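Side-chain contacts in avidin-related protein 4/5 (Gallus gallus, PDB 2OF8), which binds biotin derivatives, here the 4-nitroanilide of biotin, inside its beta barrel, and probably biotin itself with high affinity, as avidin does: residues A[19-24]-A[30-35]; A[64-69]-A[75-80]. The protein carries 2 engineered substitutions. One frame throughout, in Å; residues are numbered along the deposited sequence.

Contact 1: residues A[19-24]-A[30-35]; sequences TIRAVN and TGTYLT. With BNI (5-(2-oxo-hexahydro-thieno[3,4-D]imidazol-6-yl)-pentanoic acid (4-nitro-phenyl)-amide), chain C.
The guanidinium of Arg21 meets Thr30 CG2, Gly31 CA and Thr32 CG2 obliquely. With CG beside its own backbone N (chi1 -59°) and the chain extended as far as NE, Arg21 brings NH1 to 3.2 Å from Gly31 CA and NH2 to 3.6 Å from Thr32 CG2. Glycine suits position 31, since a CB there would point to the face that carries Ile20 and run into Thr19 O. NH1 also donates to a water that in turn donates to Gly31 O. The other flat group, the Tyr33 ring, meets the ligand at its edge: its OH donates to the ureido oxygen BNI O3 over 2.7 Å. Further along, BNI N2 gives a nearly straight bond (173°) to Thr35 OG1.

Thr19 and Thr32 stand side by side on one face; their beta-branched side chains suit an extended strand, and their hydroxyls share a water, 2.8 Å from Thr19 OG1 and 2.9 Å from Thr32 OG1. Thr19 OG1 is bonded to Lys9 NZ as well. With an alanine in place of Thr32, lacking both hydroxyl and methyl, the shared water is likely to be held by Thr19 alone of the two and the end of Arg21 to be freer to move. Paired backbone bonds join Thr19 and Thr32, and Arg21 N reaches Thr30 O at 2.9 Å, while Thr30 OG1 turns to Leu49 O of the next strand.

This is an antiparallel beta hairpin of the avidin barrel, furnishing through Tyr33 and Thr35 polar contacts to the ureido ring in the biotin pocket.

Contact 2: residues A[64-69]-A[75-80]; sequences FTVHWN and TVFTGQ. With BNI (5-(2-oxo-hexahydro-thieno[3,4-D]imidazol-6-yl)-pentanoic acid (4-nitro-phenyl)-amide), chain C.
Of the polar bonds, the one between side chains joins Trp68 to Thr75: the indole NE1 donates to Thr75 OG1 at 2.9 Å, with the oxygen at the ring edge and only 1° out of its plane. The Thr75 torsion, OG1 anti to the carbonyl carbon (chi1 -58°), turns the hydroxyl toward the indole and 3.4 Å from the ligand sulfur, BNI S1. Four backbone bonds pair Phe64 with Phe77 and Val66 with Thr75 in this antiparallel hairpin of the avidin barrel.

BNI C9 lies over the centre of one indole face, and Val66 CG1 backs the opposite face. The Phe64 and Phe77 rings are nearly parallel, 18° apart, yet slid until they barely overlap; Phe77 CB stands over the Phe64 face, 3.8 Å from its centroid, as a CH-pi contact.

Apolar packing adds Val66 CG2, 4.0 Å from Phe77 CE1. On the other face of the sheet Val76 CG1 lies alongside the Thr65 hydroxyl, and both residues pack against a second subunit.

The chemistry implies an apolar wall in which Thr75 satisfies the buried indole N-H; that in-plane bond, with Val66 CG1 behind, probably holds the ring so that its other face meets the ligand's aliphatic chain.

Contacts 1 and 2 are two hairpins of one closed antiparallel barrel, their centres about 11 Å apart, separated in the sheet by strand 47-53. They meet inside, largely through aromatic side chains. The OH of Tyr33 lies 3.4 Å from Phe77 CZ, and the same Tyr33 ring sets CD1 3.6 Å from Trp68 CH2, the two planes roughly perpendicular. Beside it, Thr35 CG2 packs 3.7 Å from Trp68 CZ3. Contact 1 supplies hydrogen bonds to the ureido ring, contact 2 mainly the packing on the sulfur and the aliphatic chain, though Thr35 touches that chain too. Ser16 and Asn116 add hydrogen bonds to the ligand from other parts of the same chain.

Contact 1: residues A[19-24]-A[30-35]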
loop_
_atom_site.group_PDB
_atom_site.type_symbol
_atom_site.label_atom_id
_atom_site.label_comp_id
_atom_site.label_asym_id
_atom_site.label_seq_id
_atom_site.Cartn_x
_atom_site.Cartn_y
_atom_site.Cartn_z
ATOM N N THR A 19 16.594 -13.114 11.693
ATOM C CA THR A 19 17.428 -14.273 11.470
ATOM C C THR A 19 16.602 -15.288 10.703
ATOM O O THR A 19 15.527 -15.678 11.151
ATOM C CB THR A 19 17.860 -14.874 12.811
ATOM O OG1 THR A 19 18.510 -13.870 13.603
ATOM C CG2 THR A 19 18.918 -15.962 12.625
ATOM N N ILE A 20 17.088 -15.684 9.535
ATOM C CA ILE A 20 16.410 -16.658 8.698
ATOM C C ILE A 20 17.224 -17.952 8.724
ATOM O O ILE A 20 18.447 -17.936 8.592
ATOM C CB ILE A 20 16.227 -16.098 7.275
ATOM C CG1 ILE A 20 15.273 -14.896 7.321
ATOM C CG2 ILE A 20 15.694 -17.178 6.321
ATOM C CD1 ILE A 20 15.076 -14.178 6.016
ATOM N N ARG A 21 16.531 -19.067 8.922
ATOM C CA ARG A 21 17.166 -20.376 9.004
ATOM C C ARG A 21 17.273 -20.984 7.595
ATOM O O ARG A 21 17.177 -20.265 6.600
ATOM C CB ARG A 21 16.377 -21.275 9.962
ATOM C CG ARG A 21 16.249 -20.745 11.396
ATOM C CD ARG A 21 15.641 -21.765 12.359
ATOM N NE ARG A 21 15.496 -21.276 13.732
ATOM C CZ ARG A 21 14.549 -20.443 14.157
ATOM N NH1 ARG A 21 13.637 -19.964 13.322
ATOM N NH2 ARG A 21 14.513 -20.077 15.433
ATOM N N ALA A 22 17.504 -22.294 7.507
ATOM C CA ALA A 22 17.707 -22.950 6.221
ATOM C C ALA A 22 16.476 -22.823 5.338
ATOM O O ALA A 22 15.349 -22.942 5.805
ATOM C CB ALA A 22 18.056 -24.410 6.416
ATOM N N VAL A 23 16.717 -22.571 4.062
ATOM C CA VAL A 23 15.658 -22.519 3.067
ATOM C C VAL A 23 15.553 -23.918 2.458
ATOM O O VAL A 23 16.557 -24.468 1.994
ATOM C CB VAL A 23 15.984 -21.485 1.976
ATOM C CG1 VAL A 23 14.913 -21.463 0.916
ATOM C CG2 VAL A 23 16.155 -20.102 2.592
ATOM N N ASN A 24 14.362 -24.508 2.472
ATOM C CA ASN A 24 14.206 -25.881 1.987
ATOM C C ASN A 24 14.056 -25.920 0.464
ATOM O O ASN A 24 14.151 -24.885 -0.194
ATOM C CB ASN A 24 13.092 -26.626 2.744
ATOM C CG ASN A 24 11.689 -26.191 2.360
ATOM O OD1 ASN A 24 11.481 -25.466 1.392
ATOM N ND2 ASN A 24 10.714 -26.658 3.124
ATOM N N THR A 30 11.904 -20.504 7.909
ATOM C CA THR A 30 11.455 -19.941 9.158
ATOM C C THR A 30 12.554 -19.067 9.728
ATOM O O THR A 30 13.654 -18.994 9.191
ATOM C CB THR A 30 11.019 -21.058 10.112
ATOM O OG1 THR A 30 10.233 -20.508 11.180
ATOM C CG2 THR A 30 12.215 -21.759 10.750
ATOM N N GLY A 31 12.237 -18.373 10.801
ATOM C CA GLY A 31 13.188 -17.471 11.394
ATOM C C GLY A 31 12.584 -16.732 12.556
ATOM O O GLY A 31 11.500 -17.050 13.032
ATOM N N THR A 32 13.313 -15.731 13.023
ATOM C CA THR A 32 12.844 -14.858 14.080
ATOM C C THR A 32 13.073 -13.414 13.687
ATOM O O THR A 32 13.918 -13.096 12.854
ATOM C CB THR A 32 13.573 -15.136 15.402
ATOM O OG1 THR A 32 14.969 -14.879 15.233
ATOM C CG2 THR A 32 13.460 -16.607 15.816
ATOM N N TYR A 33 12.306 -12.544 14.321
ATOM C CA TYR A 33 12.307 -11.126 14.010
ATOM C C TYR A 33 12.273 -10.365 15.327
ATOM O O TYR A 33 11.375 -10.575 16.136
ATOM C CB TYR A 33 11.082 -10.769 13.153
ATOM C CG TYR A 33 11.230 -9.493 12.355
ATOM C CD1 TYR A 33 11.120 -8.245 12.961
ATOM C CD2 TYR A 33 11.470 -9.528 10.992
ATOM C CE1 TYR A 33 11.257 -7.070 12.219
ATOM C CE2 TYR A 33 11.607 -8.366 10.247
ATOM C CZ TYR A 33 11.508 -7.143 10.856
ATOM O OH TYR A 33 11.646 -6.014 10.085
ATOM N N LEU A 34 13.249 -9.486 15.532
ATOM C CA LEU A 34 13.306 -8.597 16.683
ATOM C C LEU A 34 13.108 -7.178 16.159
ATOM O O LEU A 34 14.022 -6.580 15.589
ATOM C CB LEU A 34 14.636 -8.728 17.426
ATOM C CG LEU A 34 14.684 -7.972 18.758
ATOM C CD1 LEU A 34 13.655 -8.484 19.738
ATOM C CD2 LEU A 34 16.081 -8.068 19.365
ATOM N N THR A 35 11.890 -6.670 16.281
ATOM C CA THR A 35 11.616 -5.323 15.823
ATOM C C THR A 35 12.207 -4.286 16.771
ATOM O O THR A 35 12.167 -4.448 17.987
ATOM C CB THR A 35 10.115 -5.080 15.597
ATOM O OG1 THR A 35 9.945 -3.741 15.100
ATOM C CG2 THR A 35 9.267 -5.222 16.880
HETATM C C1 BNI C . 3.168 -3.541 16.351
HETATM C C10 BNI C . 3.961 -4.850 16.229
HETATM C C9 BNI C . 5.378 -4.629 15.712
HETATM C C8 BNI C . 5.378 -4.074 14.295
HETATM C C7 BNI C . 6.759 -3.611 13.877
HETATM C C2 BNI C . 6.741 -3.028 12.416
HETATM C C6 BNI C . 6.947 -3.070 9.889
HETATM C C4 BNI C . 8.027 -2.247 12.015
HETATM C C5 BNI C . 8.089 -2.231 10.476
HETATM C C3 BNI C . 10.028 -3.148 11.320
HETATM O O2 BNI C . 3.688 -2.514 16.776
HETATM O O3 BNI C . 11.175 -3.666 11.350
HETATM N N1 BNI C . 9.390 -2.790 10.206
HETATM N N2 BNI C . 9.276 -2.888 12.383
HETATM S S1 BNI C . 6.626 -4.342 11.149
HETATM N N17 BNI C . 1.905 -3.502 15.922
HETATM C C18 BNI C . 0.961 -2.508 15.943
HETATM C C20 BNI C . -0.374 -2.777 16.374
HETATM C C21 BNI C . -1.349 -1.719 16.380
HETATM C C22 BNI C . -0.971 -0.373 15.962
HETATM C C23 BNI C . 0.369 -0.104 15.534
HETATM C C24 BNI C . 1.335 -1.151 15.524
HETATM N N25 BNI C . -2.014 0.723 15.987
HETATM O O26 BNI C . -3.138 0.504 16.336
HETATM O O27 BNI C . -1.749 1.841 15.654
HETATM O O HOH W 1 16.435 -12.410 14.897
HETATM O O HOH W 2 10.930 -19.433 14.414
HETATM O O HOH W 3 13.880 -22.679 7.867
#

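Contact 2: residues A[64-69]-A[75-80]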
loop_
_atom_site.group_PDB
_atom_site.type_symbol
_atom_site.label_atom_id
_atom_site.label_comp_id
_atom_site.label_asym_id
_atom_site.label_seq_id
_atom_site.Cartn_x
_atom_site.Cartn_y
_atom_site.Cartn_z
ATOM N N PHE A 64 7.188 -13.169 3.614
ATOM C CA PHE A 64 7.090 -13.817 4.905
ATOM C C PHE A 64 6.093 -13.101 5.798
ATOM O O PHE A 64 5.783 -11.921 5.608
ATOM C CB PHE A 64 8.471 -14.011 5.592
ATOM C CG PHE A 64 9.225 -12.737 5.905
ATOM C CD1 PHE A 64 9.046 -12.070 7.111
ATOM C CD2 PHE A 64 10.172 -12.252 5.013
ATOM C CE1 PHE A 64 9.771 -10.930 7.402
ATOM C CE2 PHE A 64 10.904 -11.115 5.308
ATOM C CZ PHE A 64 10.695 -10.452 6.502
ATOM N N THR A 65 5.603 -13.852 6.780
ATOM C CA THR A 65 4.678 -13.389 7.802
ATOM C C THR A 65 5.384 -13.392 9.145
ATOM O O THR A 65 6.039 -14.376 9.487
ATOM C CB THR A 65 3.475 -14.342 7.877
ATOM O OG1 THR A 65 2.770 -14.332 6.632
ATOM C CG2 THR A 65 2.483 -13.905 8.941
ATOM N N VAL A 66 5.235 -12.305 9.901
ATOM C CA VAL A 66 5.703 -12.241 11.274
ATOM C C VAL A 66 4.486 -12.252 12.191
ATOM O O VAL A 66 3.630 -11.364 12.131
ATOM C CB VAL A 66 6.537 -10.981 11.561
ATOM C CG1 VAL A 66 7.068 -11.031 12.995
ATOM C CG2 VAL A 66 7.678 -10.841 10.569
ATOM N N HIS A 67 4.414 -13.278 13.038
ATOM C CA HIS A 67 3.405 -13.367 14.081
ATOM C C HIS A 67 3.999 -12.731 15.333
ATOM O O HIS A 67 4.821 -13.335 16.029
ATOM C CB HIS A 67 3.017 -14.835 14.309
ATOM C CG HIS A 67 2.336 -15.105 15.612
ATOM N ND1 HIS A 67 1.030 -15.529 15.736
ATOM C CD2 HIS A 67 2.834 -15.065 16.868
ATOM C CE1 HIS A 67 0.759 -15.721 17.018
ATOM N NE2 HIS A 67 1.831 -15.422 17.725
ATOM N N TRP A 68 3.617 -11.492 15.617
ATOM C CA TRP A 68 4.148 -10.800 16.784
ATOM C C TRP A 68 3.684 -11.536 18.038
ATOM O O TRP A 68 2.504 -11.816 18.200
ATOM C CB TRP A 68 3.710 -9.332 16.800
ATOM C CG TRP A 68 4.123 -8.635 15.551
ATOM C CD1 TRP A 68 3.306 -8.219 14.546
ATOM C CD2 TRP A 68 5.465 -8.358 15.113
ATOM N NE1 TRP A 68 4.042 -7.670 13.526
ATOM C CE2 TRP A 68 5.371 -7.747 13.846
ATOM C CE3 TRP A 68 6.736 -8.536 15.674
ATOM C CZ2 TRP A 68 6.486 -7.327 13.131
ATOM C CZ3 TRP A 68 7.852 -8.116 14.963
ATOM C CH2 TRP A 68 7.720 -7.514 13.709
ATOM N N ASN A 69 4.616 -11.844 18.933
ATOM C CA ASN A 69 4.294 -12.629 20.123
ATOM C C ASN A 69 3.813 -11.774 21.283
ATOM O O ASN A 69 3.500 -12.303 22.348
ATOM C CB ASN A 69 5.505 -13.453 20.563
ATOM C CG ASN A 69 5.612 -14.785 19.845
ATOM O OD1 ASN A 69 4.794 -15.138 18.995
ATOM N ND2 ASN A 69 6.644 -15.541 20.196
ATOM N N THR A 75 2.416 -8.761 10.674
ATOM C CA THR A 75 3.009 -8.087 9.514
ATOM C C THR A 75 3.372 -9.089 8.439
ATOM O O THR A 75 3.861 -10.172 8.739
ATOM C CB THR A 75 4.249 -7.290 9.913
ATOM O OG1 THR A 75 3.857 -6.356 10.919
ATOM C CG2 THR A 75 4.817 -6.476 8.736
ATOM N N VAL A 76 3.155 -8.711 7.180
ATOM C CA VAL A 76 3.720 -9.431 6.050
ATOM C C VAL A 76 4.704 -8.521 5.316
ATOM O O VAL A 76 4.478 -7.315 5.186
ATOM C CB VAL A 76 2.645 -9.966 5.086
ATOM C CG1 VAL A 76 1.804 -11.041 5.767
ATOM C CG2 VAL A 76 1.755 -8.853 4.544
ATOM N N PHE A 77 5.798 -9.125 4.861
ATOM C CA PHE A 77 6.832 -8.475 4.070
ATOM C C PHE A 77 6.936 -9.198 2.735
ATOM O O PHE A 77 6.904 -10.434 2.693
ATOM C CB PHE A 77 8.209 -8.587 4.732
ATOM C CG PHE A 77 8.380 -7.781 5.988
ATOM C CD1 PHE A 77 7.879 -8.242 7.195
ATOM C CD2 PHE A 77 9.098 -6.593 5.989
ATOM C CE1 PHE A 77 8.071 -7.527 8.378
ATOM C CE2 PHE A 77 9.295 -5.876 7.178
ATOM C CZ PHE A 77 8.769 -6.347 8.361
ATOM N N THR A 78 7.127 -8.453 1.656
ATOM C CA THR A 78 7.512 -9.062 0.389
ATOM C C THR A 78 8.577 -8.212 -0.271
ATOM O O THR A 78 8.654 -7.005 -0.051
ATOM C CB THR A 78 6.271 -9.280 -0.494
ATOM O OG1 THR A 78 6.611 -10.067 -1.643
ATOM C CG2 THR A 78 5.696 -7.970 -1.020
ATOM N N GLY A 79 9.412 -8.832 -1.078
ATOM C CA GLY A 79 10.504 -8.110 -1.689
ATOM C C GLY A 79 11.358 -8.998 -2.548
ATOM O O GLY A 79 10.965 -10.104 -2.929
ATOM N N GLN A 80 12.547 -8.489 -2.839
ATOM C CA GLN A 80 13.491 -9.173 -3.702
ATOM C C GLN A 80 14.891 -9.033 -3.116
ATOM O O GLN A 80 15.235 -7.997 -2.536
ATOM C CB GLN A 80 13.407 -8.609 -5.134
ATOM C CG GLN A 80 14.217 -9.379 -6.156
ATOM C CD GLN A 80 13.955 -9.017 -7.620
ATOM O OE1 GLN A 80 14.571 -9.633 -8.512
ATOM N NE2 GLN A 80 13.091 -8.070 -7.887
HETATM C C1 BNI C . 3.168 -3.541 16.351
HETATM C C10 BNI C . 3.961 -4.850 16.229
HETATM C C9 BNI C . 5.378 -4.629 15.712
HETATM C C8 BNI C . 5.378 -4.074 14.295
HETATM C C7 BNI C . 6.759 -3.611 13.877
HETATM C C2 BNI C . 6.741 -3.028 12.416
HETATM C C6 BNI C . 6.947 -3.070 9.889
HETATM C C4 BNI C . 8.027 -2.247 12.015
HETATM C C5 BNI C . 8.089 -2.231 10.476
HETATM C C3 BNI C . 10.028 -3.148 11.320
HETATM O O2 BNI C . 3.688 -2.514 16.776
HETATM O O3 BNI C . 11.175 -3.666 11.350
HETATM N N1 BNI C . 9.390 -2.790 10.206
HETATM N N2 BNI C . 9.276 -2.888 12.383
HETATM S S1 BNI C . 6.626 -4.342 11.149
HETATM N N17 BNI C . 1.905 -3.502 15.922
HETATM C C18 BNI C . 0.961 -2.508 15.943
HETATM C C20 BNI C . -0.374 -2.777 16.374
HETATM C C21 BNI C . -1.349 -1.719 16.380
HETATM C C22 BNI C . -0.971 -0.373 15.962
HETATM C C23 BNI C . 0.369 -0.104 15.534
HETATM C C24 BNI C . 1.335 -1.151 15.524
HETATM N N25 BNI C . -2.014 0.723 15.987
HETATM O O26 BNI C . -3.138 0.504 16.336
HETATM O O27 BNI C . -1.749 1.841 15.654
#